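Local coordinates for uncharacterized protein lp_0118 (Lactobacillus plantarum, PDB 3K2Y) that is of unknown function but carries a HIRAN domain and probably binds nucleic acid, with zinc ion binding also suggested, at residues A[31-36]-A[53-58]; A[8-13]-A[96-101]; A[37-42]-A[70-75]; A[48-53]-A[66-71]. All coordinates share one frame; numbering follows the deposited sequence.

Overall arrangement
All four contacts belong to one small antiparallel barrel of six strands. Contact 2 pairs the first strand with the last and so closes it; contact 1 joins strand 34-39 to the end of strand 50-53 and the loop that follows, its centre about 13 Å from that of contact 2, and the two meet where Val-35 packs on Leu-97. Contacts 3 and 4 set helix 68-76 against strands 34-39 and 50-53; their centres are about 6 Å apart, and they lie across the chain's centre from contact 1, about 17 and 16 Å away. Tyr-71, on that helix, reaches Leu-8, Val-11 and Leu-99 of contact 2, tying the helix to the seam of the barrel.

Contact 1. Residues A[31-36]-A[53-58]; sequences VGMAVL and WTLQHA
With CG beside the backbone N (chi1 -57°) and an extended continuation (chi2 172°), Leu-36 sends its two methyls toward the loop that holds Leu-55 and His-57. Leu-55 has much the same first torsion (chi1 -68°) and meets it at about a right angle, CD2 of Leu-55 standing 4.0 Å from CD2 of Leu-36. The other methyl, Leu-36 CD1, approaches the His-57 ring obliquely and comes within 3.3 Å of CE1. A branched leucine suits the place because one methyl serves each neighbour. Beneath these side chains Leu-36 and Trp-53 form an antiparallel hydrogen-bonded pair: Leu-36 N gives to Trp-53 O at 2.7 Å, and Trp-53 N gives to Leu-36 O at 2.8 Å. Further back, the backbone oxygen of Ala-34 lies 3.6 Å from Leu-55 CG, while the buried Val-35 turns to the other side of the strand and packs on Leu-60. Straight after the paired Trp-53 the chain folds into a type I turn, closed by His-57 N donating to Thr-54 O at 2.7 Å; Leu-55 O then sits over one face of the imidazole. The indole NH of Trp-53 is bonded to Ser-51. The pair thus bridges strands 34-39 and 50-53 of the six-stranded barrel, and the type I turn lies in the loop between the neighbouring antiparallel strands 50-53 and 59-63 of this HIRAN domain.

Contact 2. Residues A[8-13]-A[96-101]; sequences LDTVTV and ELMLWR
Leu-8 and Asp-9 both face Leu-99, a beta bulge in the antiparallel pairing that closes the barrel: Leu-8 N donates to Leu-99 O at 2.9 Å, and Leu-99 N to Asp-9 O at 2.6 Å. Beyond it the register is regular, with Val-11 opposite Leu-97. On the buried face Leu-99, its CG beside the backbone N (chi1 -61°), crosses Val-11 at about a right angle and brings CD1 to 3.7 Å from Val-11 CG1, while Val-13 CG2 rests 3.8 Å from Leu-97 CD1; aliphatic residues suit this face, where Tyr-71 of helix 68-76 joins the cluster. Replacing Leu-99 by alanine would probably open a gap beside Val-11 and Tyr-71, leaving both freer to shift. The opposite face is more polar. There Met-98 is bent at chi2 (49°) and chi3 (76°), folding its end back over the first strand until SD is 3.4 Å from Asp-9 O, while Glu-96 runs beside Thr-12 and bonds to His-94. Asp-9 OD1 uses its anti lone pair to accept Thr-10 N, 2.8 Å away.

Contact 3. Residues A[37-42]-A[70-75]; sequences LQRESG and PYATLM
Met-75 and Arg-39 carry the tight part of this contact. The methionine chain bends at its last torsion (chi3 84°), and its methyl CE settles against the strand, 3.6 Å from Arg-39 N, with Arg-39 CB and Leu-37 CB also against it. A flexible, unbranched apolar side chain suits a spot where backbone and aliphatic carbon must be covered together. Arg-39 leaves the strand with CG anti to the backbone N and then bends at chi2 (68°), which carries its guanidinium along the helix surface: Ala-72 CB lies over one face, 3.9 Å from Arg-39 NE, and Ser-41 CB packs over the opposite face. Alanine's small size lets the flat group come close to the helix, while NH1 goes on to a salt bridge with Asp-76, one residue beyond Met-75. The other side is loose: Gly-42 is exposed in the loop, and Thr-73, exposed and directed away from the strand, bonds instead to Gln-69 O within its own helix. Near the loop, Glu-40 packs on Tyr-45 of the second subunit. The short axes of strand residues 37-39 and helix residues 70-75 lie at 80° to each other, 9.6 Å apart at their closest, a helix laid nearly at right angles over a strand of the closed barrel of this HIRAN domain.

Contact 4. Residues A[48-53]-A[66-71]; sequences NAISVW and YQNQPY
Asn-48 opens the segment by resting against Asn-68 and Gln-69, its CB 4.0 Å from Asn-68 CB. Its backbone oxygen faces the amide of Asn-68, 3.4 Å from CG, and its own amide carbon CG lies 4.4 Å from Gln-69 CA. The backbone N of Asn-48 is hydrogen-bonded to Asp-46 OD1. Asn-68 is a compact polar residue suited to such a buried junction of loop and helix; a leucine in its place would probably press an apolar group against Asn-48 O and leave that oxygen without a polar neighbour on this side. Ala-49 follows, small and directed away from the helix, its backbone bonded to Glu-40. Ile-50 then turns back toward the helix: with CG1 beside the backbone N (chi1 -61°) and the chain extended (chi2 173°), it slides past the Asn-68 side chain so that CD1 ends 3.9 Å from Tyr-71 CB, crossing that side chain at about a right angle. Next along the strand, Ser-51 OG is hydrogen-bonded to Glu-40 OE2. Strand 50-53 thus lies between strands 34-39 and 59-63, Ile-50 packing on Arg-39 and Ile-63, with helix 68-76 set against Ile-50 through Tyr-71 and, on the helix's next turn, Met-75.

Contact 1. Residues A[31-36]-A[53-58]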
loop_
_atom_site.group_PDB
_atom_site.type_symbol
_atom_site.label_atom_id
_atom_site.label_comp_id
_atom_site.label_asym_id
_atom_site.label_seq_id
_atom_site.Cartn_x
_atom_site.Cartn_y
_atom_site.Cartn_z
ATOM N N VAL A 31 -1.313 5.797 -25.142
ATOM C CA VAL A 31 -2.280 4.723 -25.338
ATOM C C VAL A 31 -1.717 3.679 -26.301
ATOM O O VAL A 31 -1.010 4.020 -27.248
ATOM C CB VAL A 31 -3.603 5.269 -25.915
ATOM C CG1 VAL A 31 -4.593 4.135 -26.132
ATOM C CG2 VAL A 31 -4.180 6.314 -24.975
ATOM N N GLY A 32 -2.026 2.410 -26.049
ATOM C CA GLY A 32 -1.540 1.345 -26.909
ATOM C C GLY A 32 -0.086 0.981 -26.662
ATOM O O GLY A 32 0.515 0.232 -27.433
ATOM N N MET A 33 0.481 1.515 -25.584
ATOM C CA MET A 33 1.872 1.246 -25.228
ATOM C C MET A 33 1.895 0.136 -24.188
ATOM O O MET A 33 0.943 -0.022 -23.422
ATOM C CB MET A 33 2.516 2.515 -24.657
ATOM C CG MET A 33 4.036 2.523 -24.631
ATOM S SD MET A 33 4.688 4.188 -24.299
ATOM C CE MET A 33 6.459 3.850 -24.254
ATOM N N ALA A 34 2.968 -0.641 -24.163
ATOM C CA ALA A 34 3.070 -1.723 -23.195
ATOM C C ALA A 34 3.627 -1.213 -21.866
ATOM O O ALA A 34 4.335 -0.203 -21.827
ATOM C CB ALA A 34 3.959 -2.831 -23.743
ATOM N N VAL A 35 3.292 -1.911 -20.782
ATOM C CA VAL A 35 3.773 -1.561 -19.446
ATOM C C VAL A 35 4.214 -2.826 -18.731
ATOM O O VAL A 35 3.754 -3.923 -19.053
ATOM C CB VAL A 35 2.685 -0.860 -18.595
ATOM C CG1 VAL A 35 2.399 0.528 -19.153
ATOM C CG2 VAL A 35 1.414 -1.694 -18.574
ATOM N N LEU A 36 5.110 -2.672 -17.763
ATOM C CA LEU A 36 5.624 -3.805 -17.011
ATOM C C LEU A 36 4.847 -4.037 -15.710
ATOM O O LEU A 36 4.348 -3.095 -15.094
ATOM C CB LEU A 36 7.107 -3.581 -16.704
ATOM C CG LEU A 36 8.024 -3.341 -17.910
ATOM C CD1 LEU A 36 9.403 -2.948 -17.426
ATOM C CD2 LEU A 36 8.101 -4.590 -18.776
ATOM N N TRP A 53 4.261 -0.467 -14.072
ATOM C CA TRP A 53 5.379 0.399 -14.412
ATOM C C TRP A 53 5.537 0.627 -15.910
ATOM O O TRP A 53 5.028 -0.139 -16.729
ATOM C CB TRP A 53 6.681 -0.189 -13.865
ATOM C CG TRP A 53 6.646 -0.522 -12.408
ATOM C CD1 TRP A 53 5.950 -1.535 -11.812
ATOM C CD2 TRP A 53 7.355 0.147 -11.360
ATOM N NE1 TRP A 53 6.184 -1.541 -10.460
ATOM C CE2 TRP A 53 7.043 -0.520 -10.153
ATOM C CE3 TRP A 53 8.227 1.245 -11.323
ATOM C CZ2 TRP A 53 7.573 -0.126 -8.919
ATOM C CZ3 TRP A 53 8.756 1.639 -10.095
ATOM C CH2 TRP A 53 8.425 0.954 -8.910
ATOM N N THR A 54 6.249 1.697 -16.251
ATOM C CA THR A 54 6.522 2.053 -17.637
ATOM C C THR A 54 7.724 1.241 -18.093
ATOM O O THR A 54 8.443 0.673 -17.268
ATOM C CB THR A 54 6.863 3.552 -17.771
ATOM O OG1 THR A 54 5.700 4.332 -17.468
ATOM C CG2 THR A 54 7.324 3.879 -19.183
ATOM N N LEU A 55 7.942 1.178 -19.401
ATOM C CA LEU A 55 9.077 0.431 -19.931
ATOM C C LEU A 55 10.376 1.047 -19.428
ATOM O O LEU A 55 11.410 0.385 -19.396
ATOM C CB LEU A 55 9.054 0.431 -21.464
ATOM C CG LEU A 55 7.910 -0.349 -22.114
ATOM C CD1 LEU A 55 8.050 -0.297 -23.629
ATOM C CD2 LEU A 55 7.930 -1.797 -21.617
ATOM N N GLN A 56 10.313 2.320 -19.041
ATOM C CA GLN A 56 11.481 3.030 -18.524
ATOM C C GLN A 56 11.600 2.798 -17.025
ATOM O O GLN A 56 12.526 3.287 -16.381
ATOM C CB GLN A 56 11.375 4.533 -18.818
ATOM C CG GLN A 56 11.819 4.931 -20.228
ATOM C CD GLN A 56 11.056 4.197 -21.322
ATOM O OE1 GLN A 56 9.836 4.327 -21.440
ATOM N NE2 GLN A 56 11.775 3.420 -22.127
ATOM N N HIS A 57 10.646 2.049 -16.481
ATOM C CA HIS A 57 10.629 1.711 -15.068
ATOM C C HIS A 57 10.232 2.856 -14.144
ATOM O O HIS A 57 10.920 3.152 -13.170
ATOM C CB HIS A 57 11.992 1.151 -14.664
ATOM C CG HIS A 57 12.384 -0.068 -15.435
ATOM N ND1 HIS A 57 11.765 -1.287 -15.261
ATOM C CD2 HIS A 57 13.302 -0.247 -16.414
ATOM C CE1 HIS A 57 12.283 -2.165 -16.102
ATOM N NE2 HIS A 57 13.217 -1.560 -16.813
ATOM N N ALA A 58 9.112 3.493 -14.463
ATOM C CA ALA A 58 8.581 4.581 -13.653
ATOM C C ALA A 58 7.234 4.078 -13.157
ATOM O O ALA A 58 6.379 3.693 -13.956
ATOM C CB ALA A 58 8.406 5.839 -14.495
#

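Contact 2. Residues A[8-13]-A[96-101]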
loop_
_atom_site.group_PDB
_atom_site.type_symbol
_atom_site.label_atom_id
_atom_site.label_comp_id
_atom_site.label_asym_id
_atom_site.label_seq_id
_atom_site.Cartn_x
_atom_site.Cartn_y
_atom_site.Cartn_z
ATOM N N LEU A 8 -5.714 -11.781 -21.823
ATOM C CA LEU A 8 -6.432 -12.156 -20.615
ATOM C C LEU A 8 -7.647 -11.242 -20.495
ATOM O O LEU A 8 -8.679 -11.485 -21.125
ATOM C CB LEU A 8 -5.519 -12.015 -19.391
ATOM C CG LEU A 8 -4.237 -12.861 -19.405
ATOM C CD1 LEU A 8 -3.462 -12.667 -18.104
ATOM C CD2 LEU A 8 -4.597 -14.325 -19.591
ATOM N N ASP A 9 -7.530 -10.187 -19.698
ATOM C CA ASP A 9 -8.635 -9.254 -19.550
ATOM C C ASP A 9 -8.122 -7.852 -19.266
ATOM O O ASP A 9 -6.915 -7.624 -19.217
ATOM C CB ASP A 9 -9.570 -9.698 -18.427
ATOM C CG ASP A 9 -11.033 -9.522 -18.791
ATOM O OD1 ASP A 9 -11.388 -8.464 -19.362
ATOM O OD2 ASP A 9 -11.827 -10.440 -18.501
ATOM N N THR A 10 -9.044 -6.915 -19.085
ATOM C CA THR A 10 -8.683 -5.534 -18.815
ATOM C C THR A 10 -8.755 -5.211 -17.331
ATOM O O THR A 10 -9.568 -5.774 -16.601
ATOM C CB THR A 10 -9.608 -4.564 -19.569
ATOM O OG1 THR A 10 -10.973 -4.887 -19.282
ATOM C CG2 THR A 10 -9.371 -4.655 -21.063
ATOM N N VAL A 11 -7.893 -4.303 -16.889
ATOM C CA VAL A 11 -7.870 -3.896 -15.490
ATOM C C VAL A 11 -7.658 -2.392 -15.383
ATOM O O VAL A 11 -7.250 -1.737 -16.346
ATOM C CB VAL A 11 -6.742 -4.614 -14.695
ATOM C CG1 VAL A 11 -6.964 -6.115 -14.704
ATOM C CG2 VAL A 11 -5.391 -4.271 -15.283
ATOM N N THR A 12 -7.944 -1.850 -14.206
ATOM C CA THR A 12 -7.774 -0.426 -13.966
ATOM C C THR A 12 -6.581 -0.237 -13.043
ATOM O O THR A 12 -6.335 -1.060 -12.161
ATOM C CB THR A 12 -9.019 0.176 -13.295
ATOM O OG1 THR A 12 -10.184 -0.156 -14.065
ATOM C CG2 THR A 12 -8.889 1.691 -13.203
ATOM N N VAL A 13 -5.835 0.842 -13.256
ATOM C CA VAL A 13 -4.671 1.133 -12.432
ATOM C C VAL A 13 -5.006 2.286 -11.494
ATOM O O VAL A 13 -5.266 3.404 -11.936
ATOM C CB VAL A 13 -3.450 1.520 -13.292
ATOM C CG1 VAL A 13 -2.224 1.656 -12.411
ATOM C CG2 VAL A 13 -3.213 0.472 -14.366
ATOM N N GLU A 96 -6.340 2.309 -17.785
ATOM C CA GLU A 96 -6.870 0.962 -17.928
ATOM C C GLU A 96 -5.942 0.185 -18.859
ATOM O O GLU A 96 -5.283 0.769 -19.724
ATOM C CB GLU A 96 -8.300 1.005 -18.476
ATOM C CG GLU A 96 -9.296 1.631 -17.507
ATOM C CD GLU A 96 -10.737 1.530 -17.984
ATOM O OE1 GLU A 96 -11.203 0.401 -18.251
ATOM O OE2 GLU A 96 -11.405 2.583 -18.079
ATOM N N LEU A 97 -5.873 -1.128 -18.672
ATOM C CA LEU A 97 -4.988 -1.948 -19.489
ATOM C C LEU A 97 -5.628 -3.270 -19.877
ATOM O O LEU A 97 -6.581 -3.719 -19.248
ATOM C CB LEU A 97 -3.707 -2.288 -18.716
ATOM C CG LEU A 97 -3.035 -1.322 -17.738
ATOM C CD1 LEU A 97 -2.045 -2.119 -16.877
ATOM C CD2 LEU A 97 -2.320 -0.195 -18.491
ATOM N N MET A 98 -5.081 -3.885 -20.922
ATOM C CA MET A 98 -5.518 -5.203 -21.369
ATOM C C MET A 98 -4.317 -6.067 -21.011
ATOM O O MET A 98 -3.239 -5.896 -21.572
ATOM C CB MET A 98 -5.764 -5.241 -22.881
ATOM C CG MET A 98 -5.947 -6.657 -23.453
ATOM S SD MET A 98 -7.133 -7.709 -22.560
ATOM C CE MET A 98 -8.663 -7.011 -23.122
ATOM N N LEU A 99 -4.490 -6.967 -20.053
ATOM C CA LEU A 99 -3.390 -7.815 -19.627
ATOM C C LEU A 99 -3.159 -8.982 -20.574
ATOM O O LEU A 99 -4.103 -9.519 -21.164
ATOM C CB LEU A 99 -3.639 -8.327 -18.205
ATOM C CG LEU A 99 -3.763 -7.240 -17.131
ATOM C CD1 LEU A 99 -3.902 -7.898 -15.767
ATOM C CD2 LEU A 99 -2.541 -6.321 -17.155
ATOM N N TRP A 100 -1.891 -9.358 -20.717
ATOM C CA TRP A 100 -1.491 -10.455 -21.584
ATOM C C TRP A 100 -0.491 -11.351 -20.878
ATOM O O TRP A 100 0.214 -10.916 -19.967
ATOM C CB TRP A 100 -0.841 -9.926 -22.871
ATOM C CG TRP A 100 -1.783 -9.261 -23.829
ATOM C CD1 TRP A 100 -2.392 -8.047 -23.677
ATOM C CD2 TRP A 100 -2.225 -9.776 -25.092
ATOM N NE1 TRP A 100 -3.187 -7.776 -24.768
ATOM C CE2 TRP A 100 -3.103 -8.820 -25.650
ATOM C CE3 TRP A 100 -1.964 -10.954 -25.807
ATOM C CZ2 TRP A 100 -3.724 -9.004 -26.889
ATOM C CZ3 TRP A 100 -2.584 -11.138 -27.042
ATOM C CH2 TRP A 100 -3.454 -10.166 -27.569
ATOM N N ARG A 101 -0.444 -12.609 -21.302
ATOM C CA ARG A 101 0.491 -13.571 -20.752
ATOM C C ARG A 101 1.486 -13.860 -21.862
ATOM O O ARG A 101 1.101 -14.025 -23.019
ATOM C CB ARG A 101 -0.221 -14.861 -20.342
ATOM C CG ARG A 101 0.734 -15.939 -19.828
ATOM C CD ARG A 101 -0.011 -17.141 -19.275
ATOM N NE ARG A 101 -0.881 -17.755 -20.273
ATOM C CZ ARG A 101 -2.194 -17.898 -20.129
ATOM N NH1 ARG A 101 -2.794 -17.474 -19.023
ATOM N NH2 ARG A 101 -2.909 -18.454 -21.096
#

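Contact 3. Residues A[37-42]-A[70-75]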
loop_
_atom_site.group_PDB
_atom_site.type_symbol
_atom_site.label_atom_id
_atom_site.label_comp_id
_atom_site.label_asym_id
_atom_site.label_seq_id
_atom_site.Cartn_x
_atom_site.Cartn_y
_atom_site.Cartn_z
ATOM N N LEU A 37 4.746 -5.299 -15.304
ATOM C CA LEU A 37 4.044 -5.659 -14.079
ATOM C C LEU A 37 5.003 -6.213 -13.033
ATOM O O LEU A 37 5.972 -6.899 -13.361
ATOM C CB LEU A 37 2.952 -6.689 -14.371
ATOM C CG LEU A 37 1.546 -6.195 -14.724
ATOM C CD1 LEU A 37 1.603 -5.163 -15.831
ATOM C CD2 LEU A 37 0.696 -7.387 -15.140
ATOM N N GLN A 38 4.724 -5.907 -11.769
ATOM C CA GLN A 38 5.555 -6.369 -10.673
ATOM C C GLN A 38 4.712 -6.866 -9.512
ATOM O O GLN A 38 3.889 -6.131 -8.962
ATOM C CB GLN A 38 6.462 -5.242 -10.180
ATOM C CG GLN A 38 7.479 -5.694 -9.144
ATOM C CD GLN A 38 8.354 -4.558 -8.647
ATOM O OE1 GLN A 38 7.942 -3.759 -7.801
ATOM N NE2 GLN A 38 9.567 -4.470 -9.183
ATOM N N ARG A 39 4.928 -8.123 -9.146
ATOM C CA ARG A 39 4.215 -8.736 -8.043
ATOM C C ARG A 39 4.865 -8.295 -6.734
ATOM O O ARG A 39 6.085 -8.361 -6.580
ATOM C CB ARG A 39 4.281 -10.262 -8.162
ATOM C CG ARG A 39 3.517 -10.997 -7.081
ATOM C CD ARG A 39 2.017 -10.793 -7.232
ATOM N NE ARG A 39 1.315 -10.901 -5.955
ATOM C CZ ARG A 39 1.311 -11.989 -5.196
ATOM N NH1 ARG A 39 1.971 -13.069 -5.583
ATOM N NH2 ARG A 39 0.650 -12.002 -4.051
ATOM N N GLU A 40 4.047 -7.838 -5.791
ATOM C CA GLU A 40 4.567 -7.405 -4.500
ATOM C C GLU A 40 3.806 -8.129 -3.391
ATOM O O GLU A 40 2.943 -7.551 -2.733
ATOM C CB GLU A 40 4.418 -5.888 -4.350
ATOM C CG GLU A 40 4.908 -5.102 -5.553
ATOM C CD GLU A 40 4.854 -3.595 -5.343
ATOM O OE1 GLU A 40 3.923 -3.117 -4.663
ATOM O OE2 GLU A 40 5.737 -2.888 -5.877
ATOM N N SER A 41 4.124 -9.405 -3.192
ATOM C CA SER A 41 3.450 -10.188 -2.165
ATOM C C SER A 41 3.842 -9.694 -0.781
ATOM O O SER A 41 3.268 -10.120 0.217
ATOM C CB SER A 41 3.793 -11.675 -2.302
ATOM O OG SER A 41 5.120 -11.942 -1.889
ATOM N N GLY A 42 4.818 -8.791 -0.731
ATOM C CA GLY A 42 5.269 -8.243 0.536
ATOM C C GLY A 42 4.634 -6.893 0.844
ATOM O O GLY A 42 4.948 -6.266 1.858
ATOM N N PRO A 70 -6.925 -12.940 -9.072
ATOM C CA PRO A 70 -6.639 -13.772 -10.249
ATOM C C PRO A 70 -5.210 -13.696 -10.785
ATOM O O PRO A 70 -4.503 -14.703 -10.846
ATOM C CB PRO A 70 -7.659 -13.283 -11.280
ATOM C CG PRO A 70 -8.791 -12.772 -10.433
ATOM C CD PRO A 70 -8.053 -12.031 -9.348
ATOM N N TYR A 71 -4.798 -12.497 -11.179
ATOM C CA TYR A 71 -3.469 -12.293 -11.735
ATOM C C TYR A 71 -2.369 -12.553 -10.712
ATOM O O TYR A 71 -1.283 -13.027 -11.060
ATOM C CB TYR A 71 -3.381 -10.880 -12.302
ATOM C CG TYR A 71 -4.485 -10.607 -13.291
ATOM C CD1 TYR A 71 -4.502 -11.244 -14.533
ATOM C CD2 TYR A 71 -5.538 -9.753 -12.973
ATOM C CE1 TYR A 71 -5.539 -11.040 -15.429
ATOM C CE2 TYR A 71 -6.585 -9.541 -13.865
ATOM C CZ TYR A 71 -6.577 -10.186 -15.089
ATOM O OH TYR A 71 -7.600 -9.974 -15.981
ATOM N N ALA A 72 -2.665 -12.254 -9.451
ATOM C CA ALA A 72 -1.713 -12.472 -8.371
ATOM C C ALA A 72 -1.381 -13.958 -8.293
ATOM O O ALA A 72 -0.225 -14.337 -8.106
ATOM C CB ALA A 72 -2.303 -11.998 -7.050
ATOM N N THR A 73 -2.403 -14.792 -8.448
ATOM C CA THR A 73 -2.228 -16.241 -8.400
ATOM C C THR A 73 -1.444 -16.735 -9.617
ATOM O O THR A 73 -0.560 -17.585 -9.491
ATOM C CB THR A 73 -3.591 -16.966 -8.353
ATOM O OG1 THR A 73 -4.358 -16.467 -7.249
ATOM C CG2 THR A 73 -3.394 -18.471 -8.184
ATOM N N LEU A 74 -1.765 -16.198 -10.793
ATOM C CA LEU A 74 -1.070 -16.591 -12.019
ATOM C C LEU A 74 0.413 -16.249 -11.975
ATOM O O LEU A 74 1.250 -17.039 -12.415
ATOM C CB LEU A 74 -1.699 -15.912 -13.237
ATOM C CG LEU A 74 -3.140 -16.293 -13.572
ATOM C CD1 LEU A 74 -3.590 -15.542 -14.820
ATOM C CD2 LEU A 74 -3.233 -17.800 -13.787
ATOM N N MET A 75 0.739 -15.067 -11.455
ATOM C CA MET A 75 2.127 -14.628 -11.370
ATOM C C MET A 75 2.908 -15.492 -10.382
ATOM O O MET A 75 4.102 -15.728 -10.570
ATOM C CB MET A 75 2.197 -13.132 -10.986
ATOM C CG MET A 75 1.788 -12.185 -12.130
ATOM S SD MET A 75 1.506 -10.411 -11.746
ATOM C CE MET A 75 3.174 -9.758 -11.823
#

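Contact 4. Residues A[48-53]-A[66-71]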
loop_
_atom_site.group_PDB
_atom_site.type_symbol
_atom_site.label_atom_id
_atom_site.label_comp_id
_atom_site.label_asym_id
_atom_site.label_seq_id
_atom_site.Cartn_x
_atom_site.Cartn_y
_atom_site.Cartn_z
ATOM N N ASN A 48 -1.711 -9.335 -2.289
ATOM C CA ASN A 48 -2.001 -9.682 -3.679
ATOM C C ASN A 48 -1.620 -8.553 -4.619
ATOM O O ASN A 48 -1.836 -8.637 -5.832
ATOM C CB ASN A 48 -3.487 -9.998 -3.849
ATOM C CG ASN A 48 -3.837 -11.399 -3.396
ATOM O OD1 ASN A 48 -4.761 -11.589 -2.614
ATOM N ND2 ASN A 48 -3.104 -12.389 -3.894
ATOM N N ALA A 49 -1.046 -7.505 -4.037
ATOM C CA ALA A 49 -0.620 -6.318 -4.764
ATOM C C ALA A 49 0.202 -6.602 -6.013
ATOM O O ALA A 49 0.992 -7.550 -6.063
ATOM C CB ALA A 49 0.171 -5.402 -3.836
ATOM N N ILE A 50 -0.008 -5.754 -7.015
ATOM C CA ILE A 50 0.696 -5.820 -8.284
ATOM C C ILE A 50 0.848 -4.392 -8.787
ATOM O O ILE A 50 -0.122 -3.785 -9.252
ATOM C CB ILE A 50 -0.083 -6.603 -9.358
ATOM C CG1 ILE A 50 -0.315 -8.043 -8.917
ATOM C CG2 ILE A 50 0.704 -6.599 -10.659
ATOM C CD1 ILE A 50 -1.225 -8.807 -9.864
ATOM N N SER A 51 2.059 -3.853 -8.676
ATOM C CA SER A 51 2.320 -2.501 -9.142
ATOM C C SER A 51 2.555 -2.500 -10.650
ATOM O O SER A 51 3.001 -3.495 -11.229
ATOM C CB SER A 51 3.526 -1.894 -8.411
ATOM O OG SER A 51 4.641 -2.770 -8.383
ATOM N N VAL A 52 2.229 -1.379 -11.281
ATOM C CA VAL A 52 2.390 -1.225 -12.718
ATOM C C VAL A 52 3.522 -0.238 -12.991
ATOM O O VAL A 52 3.731 0.708 -12.225
ATOM C CB VAL A 52 1.079 -0.719 -13.359
ATOM C CG1 VAL A 52 1.206 -0.699 -14.881
ATOM C CG2 VAL A 52 -0.081 -1.613 -12.922
ATOM N N TRP A 53 4.261 -0.467 -14.072
ATOM C CA TRP A 53 5.379 0.399 -14.412
ATOM C C TRP A 53 5.537 0.627 -15.910
ATOM O O TRP A 53 5.028 -0.139 -16.729
ATOM C CB TRP A 53 6.681 -0.189 -13.865
ATOM C CG TRP A 53 6.646 -0.522 -12.408
ATOM C CD1 TRP A 53 5.950 -1.535 -11.812
ATOM C CD2 TRP A 53 7.355 0.147 -11.360
ATOM N NE1 TRP A 53 6.184 -1.541 -10.460
ATOM C CE2 TRP A 53 7.043 -0.520 -10.153
ATOM C CE3 TRP A 53 8.227 1.245 -11.323
ATOM C CZ2 TRP A 53 7.573 -0.126 -8.919
ATOM C CZ3 TRP A 53 8.756 1.639 -10.095
ATOM C CH2 TRP A 53 8.425 0.954 -8.910
ATOM N N TYR A 66 -9.943 -4.969 -6.475
ATOM C CA TYR A 66 -11.042 -5.852 -6.861
ATOM C C TYR A 66 -10.743 -6.597 -8.168
ATOM O O TYR A 66 -11.638 -7.190 -8.770
ATOM C CB TYR A 66 -12.339 -5.046 -6.994
ATOM C CG TYR A 66 -12.254 -3.926 -7.998
ATOM C CD1 TYR A 66 -12.592 -4.133 -9.334
ATOM C CD2 TYR A 66 -11.791 -2.665 -7.621
ATOM C CE1 TYR A 66 -12.466 -3.111 -10.274
ATOM C CE2 TYR A 66 -11.660 -1.639 -8.550
ATOM C CZ TYR A 66 -11.998 -1.868 -9.873
ATOM O OH TYR A 66 -11.857 -0.853 -10.789
ATOM N N GLN A 67 -9.480 -6.565 -8.593
ATOM C CA GLN A 67 -9.041 -7.240 -9.817
ATOM C C GLN A 67 -7.686 -7.905 -9.560
ATOM O O GLN A 67 -7.046 -8.423 -10.473
ATOM C CB GLN A 67 -8.901 -6.227 -10.963
ATOM C CG GLN A 67 -10.130 -5.367 -11.185
ATOM C CD GLN A 67 -9.991 -4.405 -12.350
ATOM O OE1 GLN A 67 -9.070 -3.588 -12.392
ATOM N NE2 GLN A 67 -10.914 -4.493 -13.301
ATOM N N ASN A 68 -7.273 -7.883 -8.297
ATOM C CA ASN A 68 -5.997 -8.432 -7.843
ATOM C C ASN A 68 -5.816 -9.943 -7.875
ATOM O O ASN A 68 -5.015 -10.467 -8.647
ATOM C CB ASN A 68 -5.730 -7.958 -6.413
ATOM C CG ASN A 68 -4.702 -6.875 -6.352
ATOM O OD1 ASN A 68 -4.521 -6.232 -5.319
ATOM N ND2 ASN A 68 -4.002 -6.667 -7.463
ATOM N N GLN A 69 -6.548 -10.614 -6.989
ATOM C CA GLN A 69 -6.516 -12.065 -6.807
ATOM C C GLN A 69 -6.129 -12.952 -7.989
ATOM O O GLN A 69 -5.115 -13.647 -7.935
ATOM C CB GLN A 69 -7.865 -12.535 -6.246
ATOM C CG GLN A 69 -8.089 -14.037 -6.308
ATOM C CD GLN A 69 -9.493 -14.393 -6.771
ATOM O OE1 GLN A 69 -10.484 -14.026 -6.133
ATOM N NE2 GLN A 69 -9.585 -15.107 -7.891
ATOM N N PRO A 70 -6.925 -12.940 -9.072
ATOM C CA PRO A 70 -6.639 -13.772 -10.249
ATOM C C PRO A 70 -5.210 -13.696 -10.785
ATOM O O PRO A 70 -4.503 -14.703 -10.846
ATOM C CB PRO A 70 -7.659 -13.283 -11.280
ATOM C CG PRO A 70 -8.791 -12.772 -10.433
ATOM C CD PRO A 70 -8.053 -12.031 -9.348
ATOM N N TYR A 71 -4.798 -12.497 -11.179
ATOM C CA TYR A 71 -3.469 -12.293 -11.735
ATOM C C TYR A 71 -2.369 -12.553 -10.712
ATOM O O TYR A 71 -1.283 -13.027 -11.060
ATOM C CB TYR A 71 -3.381 -10.880 -12.302
ATOM C CG TYR A 71 -4.485 -10.607 -13.291
ATOM C CD1 TYR A 71 -4.502 -11.244 -14.533
ATOM C CD2 TYR A 71 -5.538 -9.753 -12.973
ATOM C CE1 TYR A 71 -5.539 -11.040 -15.429
ATOM C CE2 TYR A 71 -6.585 -9.541 -13.865
ATOM C CZ TYR A 71 -6.577 -10.186 -15.089
ATOM O OH TYR A 71 -7.600 -9.974 -15.981
#